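PDB 2PYL: DNA polymerase from Bacillus phage phi29, which replicates the viral genome by protein-primed, strand-displacing DNA synthesis with high processivity and fidelity, and in its native form also has 3'-5' exonuclease activity. Local coordinates for residues G229-N234 with C455-I460; M246-N251 with D473-K478; S252-Q257 with F432-A437. The protein carries 2 engineered substitutions. All blocks are in the same frame, centred on the assembly; numbering follows the deposited sequence.

Interaction 1. Residues G229-N234 with C455-I460; sequences GFTWLN and CDTDSI. With MG (magnesium ion), chain E; TTP (thymidine-5'-triphosphate), chain F.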
loop_
_atom_site.group_PDB
_atom_site.type_symbol
_atom_site.label_atom_id
_atom_site.label_comp_id
_atom_site.label_asym_id
_atom_site.label_seq_id
_atom_site.Cartn_x
_atom_site.Cartn_y
_atom_site.Cartn_z
ATOM N N GLY C 229 -10.158 -3.000 7.187
ATOM C CA GLY C 229 -9.858 -3.974 8.240
ATOM C C GLY C 229 -10.358 -3.536 9.590
ATOM O O GLY C 229 -10.426 -2.334 9.865
ATOM N N PHE C 230 -10.701 -4.517 10.431
ATOM C CA PHE C 230 -11.115 -4.276 11.828
ATOM C C PHE C 230 -9.902 -3.948 12.730
ATOM O O PHE C 230 -9.065 -4.802 12.981
ATOM C CB PHE C 230 -11.889 -5.497 12.352
ATOM C CG PHE C 230 -12.449 -5.331 13.746
ATOM C CD1 PHE C 230 -13.406 -4.348 14.014
ATOM C CD2 PHE C 230 -12.036 -6.168 14.782
ATOM C CE1 PHE C 230 -13.932 -4.188 15.304
ATOM C CE2 PHE C 230 -12.554 -6.023 16.081
ATOM C CZ PHE C 230 -13.501 -5.032 16.342
ATOM N N THR C 231 -9.836 -2.695 13.187
ATOM C CA THR C 231 -8.762 -2.162 14.023
ATOM C C THR C 231 -9.357 -1.616 15.332
ATOM O O THR C 231 -9.979 -0.573 15.346
ATOM C CB THR C 231 -7.988 -1.022 13.309
ATOM O OG1 THR C 231 -7.636 -1.433 11.982
ATOM C CG2 THR C 231 -6.708 -0.646 14.075
ATOM N N TRP C 232 -9.116 -2.310 16.436
ATOM C CA TRP C 232 -9.872 -2.095 17.671
ATOM C C TRP C 232 -9.050 -2.405 18.910
ATOM O O TRP C 232 -8.543 -3.520 19.070
ATOM C CB TRP C 232 -11.122 -2.987 17.665
ATOM C CG TRP C 232 -11.924 -2.935 18.929
ATOM C CD1 TRP C 232 -12.739 -1.928 19.342
ATOM C CD2 TRP C 232 -11.998 -3.949 19.936
ATOM N NE1 TRP C 232 -13.311 -2.245 20.543
ATOM C CE2 TRP C 232 -12.872 -3.480 20.934
ATOM C CE3 TRP C 232 -11.407 -5.205 20.090
ATOM C CZ2 TRP C 232 -13.167 -4.216 22.080
ATOM C CZ3 TRP C 232 -11.706 -5.943 21.225
ATOM C CH2 TRP C 232 -12.585 -5.445 22.207
ATOM N N LEU C 233 -8.943 -1.408 19.780
ATOM C CA LEU C 233 -8.305 -1.558 21.079
ATOM C C LEU C 233 -9.374 -1.601 22.180
ATOM O O LEU C 233 -10.068 -0.617 22.412
ATOM C CB LEU C 233 -7.304 -0.408 21.338
ATOM C CG LEU C 233 -6.594 -0.343 22.709
ATOM C CD1 LEU C 233 -5.639 -1.535 22.886
ATOM C CD2 LEU C 233 -5.847 0.973 22.892
ATOM N N ASN C 234 -9.495 -2.762 22.831
ATOM C CA ASN C 234 -10.276 -2.930 24.060
ATOM C C ASN C 234 -9.931 -1.850 25.076
ATOM O O ASN C 234 -8.788 -1.751 25.524
ATOM C CB ASN C 234 -9.969 -4.317 24.643
ATOM C CG ASN C 234 -10.899 -4.726 25.769
ATOM O OD1 ASN C 234 -11.569 -3.898 26.403
ATOM N ND2 ASN C 234 -10.925 -6.028 26.044
ATOM N N CYS C 455 -7.109 -5.916 18.082
ATOM C CA CYS C 455 -7.164 -6.458 16.724
ATOM C C CYS C 455 -6.711 -5.402 15.731
ATOM O O CYS C 455 -7.039 -4.239 15.877
ATOM C CB CYS C 455 -8.591 -6.858 16.347
ATOM S SG CYS C 455 -9.318 -8.195 17.308
ATOM N N ASP C 456 -5.937 -5.819 14.735
ATOM C CA ASP C 456 -5.764 -5.049 13.517
ATOM C C ASP C 456 -5.774 -5.971 12.286
ATOM O O ASP C 456 -4.751 -6.543 11.914
ATOM C CB ASP C 456 -4.505 -4.197 13.556
ATOM C CG ASP C 456 -4.479 -3.147 12.446
ATOM O OD1 ASP C 456 -5.325 -3.204 11.503
ATOM O OD2 ASP C 456 -3.602 -2.270 12.513
ATOM N N THR C 457 -6.964 -6.115 11.695
ATOM C CA THR C 457 -7.182 -6.738 10.374
ATOM C C THR C 457 -7.079 -8.259 10.350
ATOM O O THR C 457 -8.061 -8.953 10.074
ATOM C CB THR C 457 -6.259 -6.124 9.263
ATOM O OG1 THR C 457 -6.372 -4.696 9.266
ATOM C CG2 THR C 457 -6.646 -6.634 7.892
ATOM N N ASP C 458 -5.882 -8.771 10.588
ATOM C CA ASP C 458 -5.592 -10.203 10.397
ATOM C C ASP C 458 -5.022 -10.846 11.662
ATOM O O ASP C 458 -4.445 -11.934 11.615
ATOM C CB ASP C 458 -4.621 -10.408 9.230
ATOM C CG ASP C 458 -3.219 -9.933 9.537
ATOM O OD1 ASP C 458 -2.268 -10.496 8.940
ATOM O OD2 ASP C 458 -3.042 -9.016 10.373
ATOM N N SER C 459 -5.237 -10.192 12.793
ATOM C CA SER C 459 -4.492 -10.531 13.987
ATOM C C SER C 459 -5.277 -10.266 15.253
ATOM O O SER C 459 -6.062 -9.330 15.320
ATOM C CB SER C 459 -3.187 -9.742 14.006
ATOM O OG SER C 459 -3.451 -8.359 13.983
ATOM N N ILE C 460 -5.051 -11.108 16.254
ATOM C CA ILE C 460 -5.630 -10.920 17.581
ATOM C C ILE C 460 -4.508 -10.956 18.632
ATOM O O ILE C 460 -3.608 -11.803 18.575
ATOM C CB ILE C 460 -6.781 -11.929 17.896
ATOM C CG1 ILE C 460 -6.338 -13.365 17.730
ATOM C CG2 ILE C 460 -7.983 -11.684 16.989
ATOM C CD1 ILE C 460 -7.394 -14.384 18.164
HETATM MG MG MG E . 0.017 -9.821 9.738
HETATM P PA TTP F . 0.148 -8.585 6.303
HETATM O O1A TTP F . 0.042 -9.358 7.598
HETATM O O2A TTP F . 0.784 -7.242 6.529
HETATM O O3A TTP F . 1.006 -9.358 5.205
HETATM P PB TTP F . 0.795 -10.890 4.781
HETATM O O1B TTP F . 0.192 -10.975 3.410
HETATM O O2B TTP F . 0.111 -11.737 5.849
HETATM O O3B TTP F . 2.339 -11.335 4.665
HETATM P PG TTP F . 3.330 -11.441 5.940
HETATM O O1G TTP F . 2.549 -11.726 7.192
HETATM O O2G TTP F . 4.094 -10.162 6.133
HETATM O O3G TTP F . 4.260 -12.572 5.589
HETATM O "O5'" TTP F . -1.273 -8.432 5.604
HETATM C "C5'" TTP F . -2.520 -8.632 6.227
HETATM C "C4'" TTP F . -3.594 -8.304 5.192
HETATM O "O4'" TTP F . -3.647 -6.893 4.919
HETATM C "C3'" TTP F . -3.351 -8.967 3.854
HETATM O "O3'" TTP F . -3.878 -10.285 3.795
HETATM C "C2'" TTP F . -4.031 -8.027 2.897
HETATM C "C1'" TTP F . -3.885 -6.658 3.536
HETATM N N1 TTP F . -2.746 -5.997 2.901
HETATM C C2 TTP F . -2.908 -5.419 1.633
HETATM O O2 TTP F . -4.027 -5.444 1.091
HETATM N N3 TTP F . -1.872 -4.820 1.025
HETATM C C4 TTP F . -0.659 -4.773 1.585
HETATM O O4 TTP F . 0.293 -4.233 0.994
HETATM C C5 TTP F . -0.452 -5.394 2.909
HETATM C C5M TTP F . 0.890 -5.377 3.598
HETATM C C6 TTP F . -1.537 -5.994 3.504
HETATM O O HOH W 1 -10.589 -7.372 9.374
HETATM O O HOH W 2 2.123 -10.340 9.278
#

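Interaction 2. Residues M246-N251 with D473-K478; sequences MVFDVN and DIVDPK. With MG (magnesium ion), chain E.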
loop_
_atom_site.group_PDB
_atom_site.type_symbol
_atom_site.label_atom_id
_atom_site.label_comp_id
_atom_site.label_asym_id
_atom_site.label_seq_id
_atom_site.Cartn_x
_atom_site.Cartn_y
_atom_site.Cartn_z
ATOM N N MET C 246 0.100 -12.815 23.882
ATOM C CA MET C 246 0.434 -13.479 22.635
ATOM C C MET C 246 -0.330 -12.869 21.455
ATOM O O MET C 246 -1.417 -12.292 21.615
ATOM C CB MET C 246 0.144 -14.984 22.741
ATOM C CG MET C 246 -1.336 -15.368 22.998
ATOM S SD MET C 246 -1.585 -17.018 23.734
ATOM C CE MET C 246 -0.549 -18.033 22.684
ATOM N N VAL C 247 0.257 -13.025 20.273
ATOM C CA VAL C 247 -0.303 -12.526 19.025
ATOM C C VAL C 247 -0.546 -13.686 18.080
ATOM O O VAL C 247 0.331 -14.532 17.867
ATOM C CB VAL C 247 0.632 -11.499 18.338
ATOM C CG1 VAL C 247 -0.039 -10.923 17.068
ATOM C CG2 VAL C 247 1.006 -10.396 19.336
ATOM N N PHE C 248 -1.763 -13.732 17.551
ATOM C CA PHE C 248 -2.125 -14.669 16.511
ATOM C C PHE C 248 -2.294 -13.895 15.220
ATOM O O PHE C 248 -2.904 -12.828 15.208
ATOM C CB PHE C 248 -3.413 -15.410 16.848
ATOM C CG PHE C 248 -3.262 -16.420 17.956
ATOM C CD1 PHE C 248 -3.416 -16.042 19.285
ATOM C CD2 PHE C 248 -2.969 -17.745 17.673
ATOM C CE1 PHE C 248 -3.276 -16.968 20.309
ATOM C CE2 PHE C 248 -2.832 -18.676 18.699
ATOM C CZ PHE C 248 -2.985 -18.278 20.018
ATOM N N ASP C 249 -1.762 -14.444 14.139
ATOM C CA ASP C 249 -1.725 -13.768 12.847
ATOM C C ASP C 249 -2.207 -14.712 11.761
ATOM O O ASP C 249 -1.625 -15.776 11.586
ATOM C CB ASP C 249 -0.277 -13.367 12.522
ATOM C CG ASP C 249 -0.172 -11.992 11.919
ATOM O OD1 ASP C 249 -0.594 -11.054 12.614
ATOM O OD2 ASP C 249 0.345 -11.823 10.789
ATOM N N VAL C 250 -3.238 -14.320 11.016
ATOM C CA VAL C 250 -3.715 -15.163 9.919
ATOM C C VAL C 250 -2.668 -15.291 8.804
ATOM O O VAL C 250 -2.003 -14.318 8.441
ATOM C CB VAL C 250 -5.058 -14.690 9.329
ATOM C CG1 VAL C 250 -5.528 -15.662 8.246
ATOM C CG2 VAL C 250 -6.127 -14.594 10.405
ATOM N N ASN C 251 -2.509 -16.505 8.284
ATOM C CA ASN C 251 -1.600 -16.752 7.172
ATOM C C ASN C 251 -2.275 -16.252 5.902
ATOM O O ASN C 251 -3.184 -16.902 5.378
ATOM C CB ASN C 251 -1.235 -18.243 7.069
ATOM C CG ASN C 251 -0.625 -18.799 8.364
ATOM O OD1 ASN C 251 0.285 -18.209 8.938
ATOM N ND2 ASN C 251 -1.148 -19.928 8.833
ATOM N N ASP C 473 -8.206 -25.646 16.981
ATOM C CA ASP C 473 -8.401 -26.372 15.731
ATOM C C ASP C 473 -8.242 -25.494 14.471
ATOM O O ASP C 473 -8.255 -26.012 13.355
ATOM C CB ASP C 473 -9.769 -27.070 15.731
ATOM C CG ASP C 473 -9.883 -28.164 16.805
ATOM O OD1 ASP C 473 -8.846 -28.718 17.257
ATOM O OD2 ASP C 473 -11.029 -28.474 17.203
ATOM N N ILE C 474 -8.100 -24.179 14.642
ATOM C CA ILE C 474 -7.865 -23.272 13.495
ATOM C C ILE C 474 -6.517 -22.549 13.603
ATOM O O ILE C 474 -6.269 -21.577 12.894
ATOM C CB ILE C 474 -9.038 -22.267 13.269
ATOM C CG1 ILE C 474 -9.290 -21.404 14.512
ATOM C CG2 ILE C 474 -10.303 -23.025 12.881
ATOM C CD1 ILE C 474 -10.331 -20.313 14.305
ATOM N N VAL C 475 -5.652 -23.055 14.484
ATOM C CA VAL C 475 -4.285 -22.556 14.627
ATOM C C VAL C 475 -3.336 -23.462 13.842
ATOM O O VAL C 475 -3.428 -24.683 13.934
ATOM C CB VAL C 475 -3.838 -22.475 16.115
ATOM C CG1 VAL C 475 -2.320 -22.265 16.233
ATOM C CG2 VAL C 475 -4.586 -21.374 16.825
ATOM N N ASP C 476 -2.452 -22.850 13.059
ATOM C CA ASP C 476 -1.403 -23.563 12.322
ATOM C C ASP C 476 -0.346 -22.547 11.884
ATOM O O ASP C 476 -0.704 -21.434 11.497
ATOM C CB ASP C 476 -1.981 -24.271 11.094
ATOM C CG ASP C 476 -0.977 -25.188 10.428
ATOM O OD1 ASP C 476 -0.267 -24.732 9.504
ATOM O OD2 ASP C 476 -0.877 -26.357 10.849
ATOM N N PRO C 477 0.956 -22.910 11.961
ATOM C CA PRO C 477 2.016 -21.953 11.596
ATOM C C PRO C 477 2.193 -21.660 10.098
ATOM O O PRO C 477 2.921 -20.741 9.763
ATOM C CB PRO C 477 3.287 -22.630 12.134
ATOM C CG PRO C 477 2.979 -24.078 12.098
ATOM C CD PRO C 477 1.525 -24.197 12.418
ATOM N N LYS C 478 1.546 -22.427 9.217
ATOM C CA LYS C 478 1.767 -22.305 7.767
ATOM C C LYS C 478 0.509 -22.325 6.888
ATOM O O LYS C 478 0.464 -21.624 5.874
ATOM C CB LYS C 478 2.711 -23.415 7.296
ATOM C CG LYS C 478 4.172 -23.186 7.671
ATOM C CD LYS C 478 5.003 -24.449 7.470
ATOM C CE LYS C 478 4.712 -25.516 8.529
ATOM N NZ LYS C 478 5.791 -26.532 8.572
HETATM MG MG MG E . 0.017 -9.821 9.738
HETATM O O HOH W 2 2.123 -10.340 9.278
#

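Interaction 3. Residues S252-Q257 with F432-A437; sequences SLYPAQ and FITAWA. With TTP (thymidine-5'-triphosphate), chain F.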
loop_
_atom_site.group_PDB
_atom_site.type_symbol
_atom_site.label_atom_id
_atom_site.label_comp_id
_atom_site.label_asym_id
_atom_site.label_seq_id
_atom_site.Cartn_x
_atom_site.Cartn_y
_atom_site.Cartn_z
ATOM N N SER C 252 -1.850 -15.066 5.455
ATOM C CA SER C 252 -2.358 -14.393 4.245
ATOM C C SER C 252 -3.885 -14.279 4.204
ATOM O O SER C 252 -4.545 -14.989 3.461
ATOM C CB SER C 252 -1.834 -15.093 2.984
ATOM O OG SER C 252 -0.421 -15.049 2.943
ATOM N N LEU C 253 -4.430 -13.355 4.986
ATOM C CA LEU C 253 -5.860 -13.353 5.282
ATOM C C LEU C 253 -6.729 -13.093 4.037
ATOM O O LEU C 253 -7.674 -13.829 3.780
ATOM C CB LEU C 253 -6.193 -12.351 6.404
ATOM C CG LEU C 253 -7.687 -12.256 6.792
ATOM C CD1 LEU C 253 -8.196 -13.552 7.432
ATOM C CD2 LEU C 253 -7.965 -11.090 7.686
ATOM N N TYR C 254 -6.411 -12.064 3.257
ATOM C CA TYR C 254 -7.271 -11.736 2.098
ATOM C C TYR C 254 -7.205 -12.786 0.995
ATOM O O TYR C 254 -8.252 -13.254 0.555
ATOM C CB TYR C 254 -7.033 -10.311 1.583
ATOM C CG TYR C 254 -7.564 -9.214 2.486
ATOM C CD1 TYR C 254 -7.604 -7.906 2.044
ATOM C CD2 TYR C 254 -7.982 -9.470 3.792
ATOM C CE1 TYR C 254 -8.054 -6.880 2.849
ATOM C CE2 TYR C 254 -8.439 -8.440 4.617
ATOM C CZ TYR C 254 -8.473 -7.146 4.129
ATOM O OH TYR C 254 -8.915 -6.113 4.918
ATOM N N PRO C 255 -5.988 -13.191 0.564
ATOM C CA PRO C 255 -5.869 -14.336 -0.359
ATOM C C PRO C 255 -6.529 -15.625 0.118
ATOM O O PRO C 255 -7.042 -16.394 -0.685
ATOM C CB PRO C 255 -4.355 -14.519 -0.495
ATOM C CG PRO C 255 -3.798 -13.185 -0.217
ATOM C CD PRO C 255 -4.669 -12.604 0.853
ATOM N N ALA C 256 -6.496 -15.850 1.427
ATOM C CA ALA C 256 -7.176 -16.977 2.061
ATOM C C ALA C 256 -8.687 -16.962 1.794
ATOM O O ALA C 256 -9.271 -17.991 1.526
ATOM C CB ALA C 256 -6.883 -16.980 3.593
ATOM N N GLN C 257 -9.309 -15.786 1.856
ATOM C CA GLN C 257 -10.737 -15.646 1.528
ATOM C C GLN C 257 -10.974 -15.901 0.044
ATOM O O GLN C 257 -11.905 -16.597 -0.351
ATOM C CB GLN C 257 -11.253 -14.254 1.869
ATOM C CG GLN C 257 -10.848 -13.723 3.228
ATOM C CD GLN C 257 -11.041 -14.717 4.347
ATOM O OE1 GLN C 257 -12.090 -15.351 4.459
ATOM N NE2 GLN C 257 -10.020 -14.855 5.193
ATOM N N PHE C 432 -16.629 -8.282 -0.608
ATOM C CA PHE C 432 -16.815 -9.567 0.084
ATOM C C PHE C 432 -15.508 -10.209 0.600
ATOM O O PHE C 432 -15.538 -11.069 1.494
ATOM C CB PHE C 432 -17.564 -10.543 -0.824
ATOM C CG PHE C 432 -19.041 -10.273 -0.901
ATOM C CD1 PHE C 432 -19.566 -9.426 -1.879
ATOM C CD2 PHE C 432 -19.912 -10.859 0.019
ATOM C CE1 PHE C 432 -20.922 -9.174 -1.943
ATOM C CE2 PHE C 432 -21.261 -10.611 -0.042
ATOM C CZ PHE C 432 -21.772 -9.767 -1.021
ATOM N N ILE C 433 -14.381 -9.820 0.017
ATOM C CA ILE C 433 -13.077 -10.267 0.509
ATOM C C ILE C 433 -12.817 -9.659 1.889
ATOM O O ILE C 433 -12.515 -10.390 2.846
ATOM C CB ILE C 433 -11.915 -9.959 -0.488
ATOM C CG1 ILE C 433 -11.998 -10.906 -1.692
ATOM C CG2 ILE C 433 -10.545 -10.118 0.205
ATOM C CD1 ILE C 433 -11.265 -10.435 -2.931
ATOM N N THR C 434 -12.978 -8.338 1.994
ATOM C CA THR C 434 -12.814 -7.667 3.277
ATOM C C THR C 434 -13.877 -8.082 4.288
ATOM O O THR C 434 -13.602 -8.149 5.470
ATOM C CB THR C 434 -12.764 -6.116 3.157
ATOM O OG1 THR C 434 -14.013 -5.619 2.652
ATOM C CG2 THR C 434 -11.614 -5.689 2.274
ATOM N N ALA C 435 -15.078 -8.362 3.799
ATOM C CA ALA C 435 -16.196 -8.837 4.601
ATOM C C ALA C 435 -15.906 -10.205 5.217
ATOM O O ALA C 435 -16.076 -10.403 6.418
ATOM C CB ALA C 435 -17.467 -8.914 3.736
ATOM N N TRP C 436 -15.511 -11.162 4.387
ATOM C CA TRP C 436 -15.155 -12.489 4.889
ATOM C C TRP C 436 -13.960 -12.438 5.847
ATOM O O TRP C 436 -13.849 -13.259 6.755
ATOM C CB TRP C 436 -14.865 -13.444 3.736
ATOM C CG TRP C 436 -16.100 -14.073 3.074
ATOM C CD1 TRP C 436 -16.490 -13.932 1.775
ATOM C CD2 TRP C 436 -17.054 -14.950 3.681
ATOM N NE1 TRP C 436 -17.616 -14.652 1.537
ATOM C CE2 TRP C 436 -17.990 -15.293 2.688
ATOM C CE3 TRP C 436 -17.205 -15.485 4.964
ATOM C CZ2 TRP C 436 -19.070 -16.146 2.937
ATOM C CZ3 TRP C 436 -18.274 -16.331 5.211
ATOM C CH2 TRP C 436 -19.191 -16.655 4.204
ATOM N N ALA C 437 -13.088 -11.454 5.651
ATOM C CA ALA C 437 -11.907 -11.287 6.477
ATOM C C ALA C 437 -12.265 -10.687 7.826
ATOM O O ALA C 437 -11.726 -11.121 8.849
ATOM C CB ALA C 437 -10.871 -10.443 5.767
HETATM P PA TTP F . 0.148 -8.585 6.303
HETATM O O1A TTP F . 0.042 -9.358 7.598
HETATM O O2A TTP F . 0.784 -7.242 6.529
HETATM O O3A TTP F . 1.006 -9.358 5.205
HETATM P PB TTP F . 0.795 -10.890 4.781
HETATM O O1B TTP F . 0.192 -10.975 3.410
HETATM O O2B TTP F . 0.111 -11.737 5.849
HETATM O O3B TTP F . 2.339 -11.335 4.665
HETATM P PG TTP F . 3.330 -11.441 5.940
HETATM O O1G TTP F . 2.549 -11.726 7.192
HETATM O O2G TTP F . 4.094 -10.162 6.133
HETATM O O3G TTP F . 4.260 -12.572 5.589
HETATM O "O5'" TTP F . -1.273 -8.432 5.604
HETATM C "C5'" TTP F . -2.520 -8.632 6.227
HETATM C "C4'" TTP F . -3.594 -8.304 5.192
HETATM O "O4'" TTP F . -3.647 -6.893 4.919
HETATM C "C3'" TTP F . -3.351 -8.967 3.854
HETATM O "O3'" TTP F . -3.878 -10.285 3.795
HETATM C "C2'" TTP F . -4.031 -8.027 2.897
HETATM C "C1'" TTP F . -3.885 -6.658 3.536
HETATM N N1 TTP F . -2.746 -5.997 2.901
HETATM C C2 TTP F . -2.908 -5.419 1.633
HETATM O O2 TTP F . -4.027 -5.444 1.091
HETATM N N3 TTP F . -1.872 -4.820 1.025
HETATM C C4 TTP F . -0.659 -4.773 1.585
HETATM O O4 TTP F . 0.293 -4.233 0.994
HETATM C C5 TTP F . -0.452 -5.394 2.909
HETATM C C5M TTP F . 0.890 -5.377 3.598
HETATM C C6 TTP F . -1.537 -5.994 3.504
HETATM O O HOH W 3 -10.992 -6.969 6.318
#

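Interaction 1. Residues G229-N234 with C455-I460
Cys455 and Phe230 bury more surface in this contact than the other residues do, and their side chains meet obliquely: Cys455 CB lies 3.8 Å from Phe230 CD2. The sulfur stands at the edge of the ring, with Cys455 SG 5.2 Å from the Phe230 ring centroid and 76° off the ring normal, a Cys sulfur-aromatic contact. The Phe230 ring reaches this place because its CG is anti to the backbone N (chi1 -176°); Tyr315 packs edge-to-face with it, and Ile442 of helix 427-447 touches it.

The backbones pair as antiparallel strands. Trp232 and Cys455 form a hydrogen-bonded pair, Trp232 N to Cys455 O at 2.9 Å and Cys455 N to Trp232 O at 3.0 Å. Thr231 and Asp456 are the adjoining non-hydrogen-bonded pair. Beyond them Thr457 N donates to Phe230 O at 2.8 Å, carrying the link into the turn, where a water joins Phe230 N to Thr457 O.

On the sheet face of Thr231 and Asp456 these two side chains lie side by side. Asp456 OD1 accepts from Thr231 OG1 at 3.0 Å and from Thr457 OG1 at 2.9 Å, the two hydroxyls arriving from opposite faces of the carboxylate plane. That two-sided grip would limit its rotation, while OD2 pairs with Lys498 in a salt bridge. Asp458, next but one, turns toward the nucleotide, and its OD1 binds magnesium at 2.5 Å. Cys455 to Asp458 belong to the YCDTD motif, which begins at Tyr454, and strand 231-233 flanks it at the edge of the palm sheet, at the polymerisation site of this family B enzyme.

Interaction 2. Residues M246-N251 with D473-K478
A single side-chain amide supplies the one direct hydrogen bond of this contact: Asn251 ND2 donates to Asp476 O at 3.1 Å, with an N-H...O angle of 161°. Strand 245-250 has just ended there, and the partner is an irregular loop. The acceptor is nearly in the plane of the Asn251 amide, but the nitrogen sits above the Asp476 carbonyl plane, 40° out of it. Asn251 CG is anti to its carbonyl carbon (chi1 -56°), a setting that brings the amide up to the loop backbone; ND2 also lies 3.5 Å from Lys478 C and bonds to Lys479 O, so two carbonyls of the loop hold one amide.

The loop is shaped by its own Asx turn, in which Asp476 OD1 accepts from Lys478 N at 2.9 Å; Lys479 N gives the same oxygen a second donor.

Farther back along the strand the contact is apolar. Phe248 and Val475 cross at about a right angle, and Val475 CG2 comes obliquely to the ring at 3.7 Å from Phe248 CE2. His485, on the neighbouring strand 483-489, also meets this ring.

Between Phe248 and Asn251, Asp249 takes no part in the loop contact; its OD2 binds magnesium at 2.3 Å. The loop connecting strands 459-463 and 483-489 is thus fastened beside the end of the metal-binding strand in the polymerase palm.

Interaction 3. Residues S252-Q257 with F432-A437
Tyr254, which binds the incoming nucleotide and is probably involved in its selection, stands where helix 253-260 packs against helix 427-447, and its ring is shared between the incoming thymidine triphosphate and the second helix. The axes of the two short helical segments approach to 8.8 Å at 108°. Carbon C2' of the nucleotide lies over one face of the ring, offset toward its rim, 3.7 Å from Tyr254 CG. The backbone assists: Tyr254 N donates to O3' of the nucleotide at 3.1 Å in a nearly straight bond (177°). Such packing of the sugar on the tyrosine face is consistent with selection against ribonucleotides, as in other family B polymerases.

Residues of helix 427-447 meet the ring obliquely. Ala437 CB is 3.4 Å from Tyr254 CE2, while Thr434 CG2 approaches Tyr254 CE1 and OH, and Ile433 CG2 rests against Tyr254 CB and CG. A water bridges the phenol to the main chain, 2.6 Å from Tyr254 OH, and donates to Thr434 O. The Ala437 methyl is shared, because Leu253 CD2 touches it at 3.5 Å.

One turn on, Gln257 is bent at chi2 (-47°), which folds its amide back to its own helix: Gln257 NE2 donates to Leu253 O at 2.9 Å. That oxygen also accepts from Gln257 N, the two donors reaching it from opposite faces of the carbonyl plane. Gln257 OE1 lies 3.4 Å from Trp436 CB and accepts from Arg261.

Around the pair, Tyr390 of helix 376-393 packs edge-to-face with Tyr254 and touches Ile433 and Thr434. Helix 330-339 lies against Trp436 through Val331, and Thr457, in the turn after strand 452-456, touches Tyr254.

How the interactions relate
The three contacts adjoin one polymerisation site, with centres 14 to 15 Å apart. Interactions 1 and 2 share the palm sheet: strand 245-250 is joined to strand 459-463 and to the turn just before it by probable hydrogen bonds from Val250 N to Asp458 O at 2.7 Å and from Phe248 N to Ile460 O at 2.9 Å. These pairings bring one aspartate from each contact to the same magnesium ion, which also binds the triphosphate. Interaction 3 approaches the nucleotide from its sugar and adjoins interaction 1, with Leu253 CD2 3.2 Å from Thr457 O. Its first segment follows that of interaction 2, strand 245-250 leading into helix 253-260, and it is nested within interaction 2.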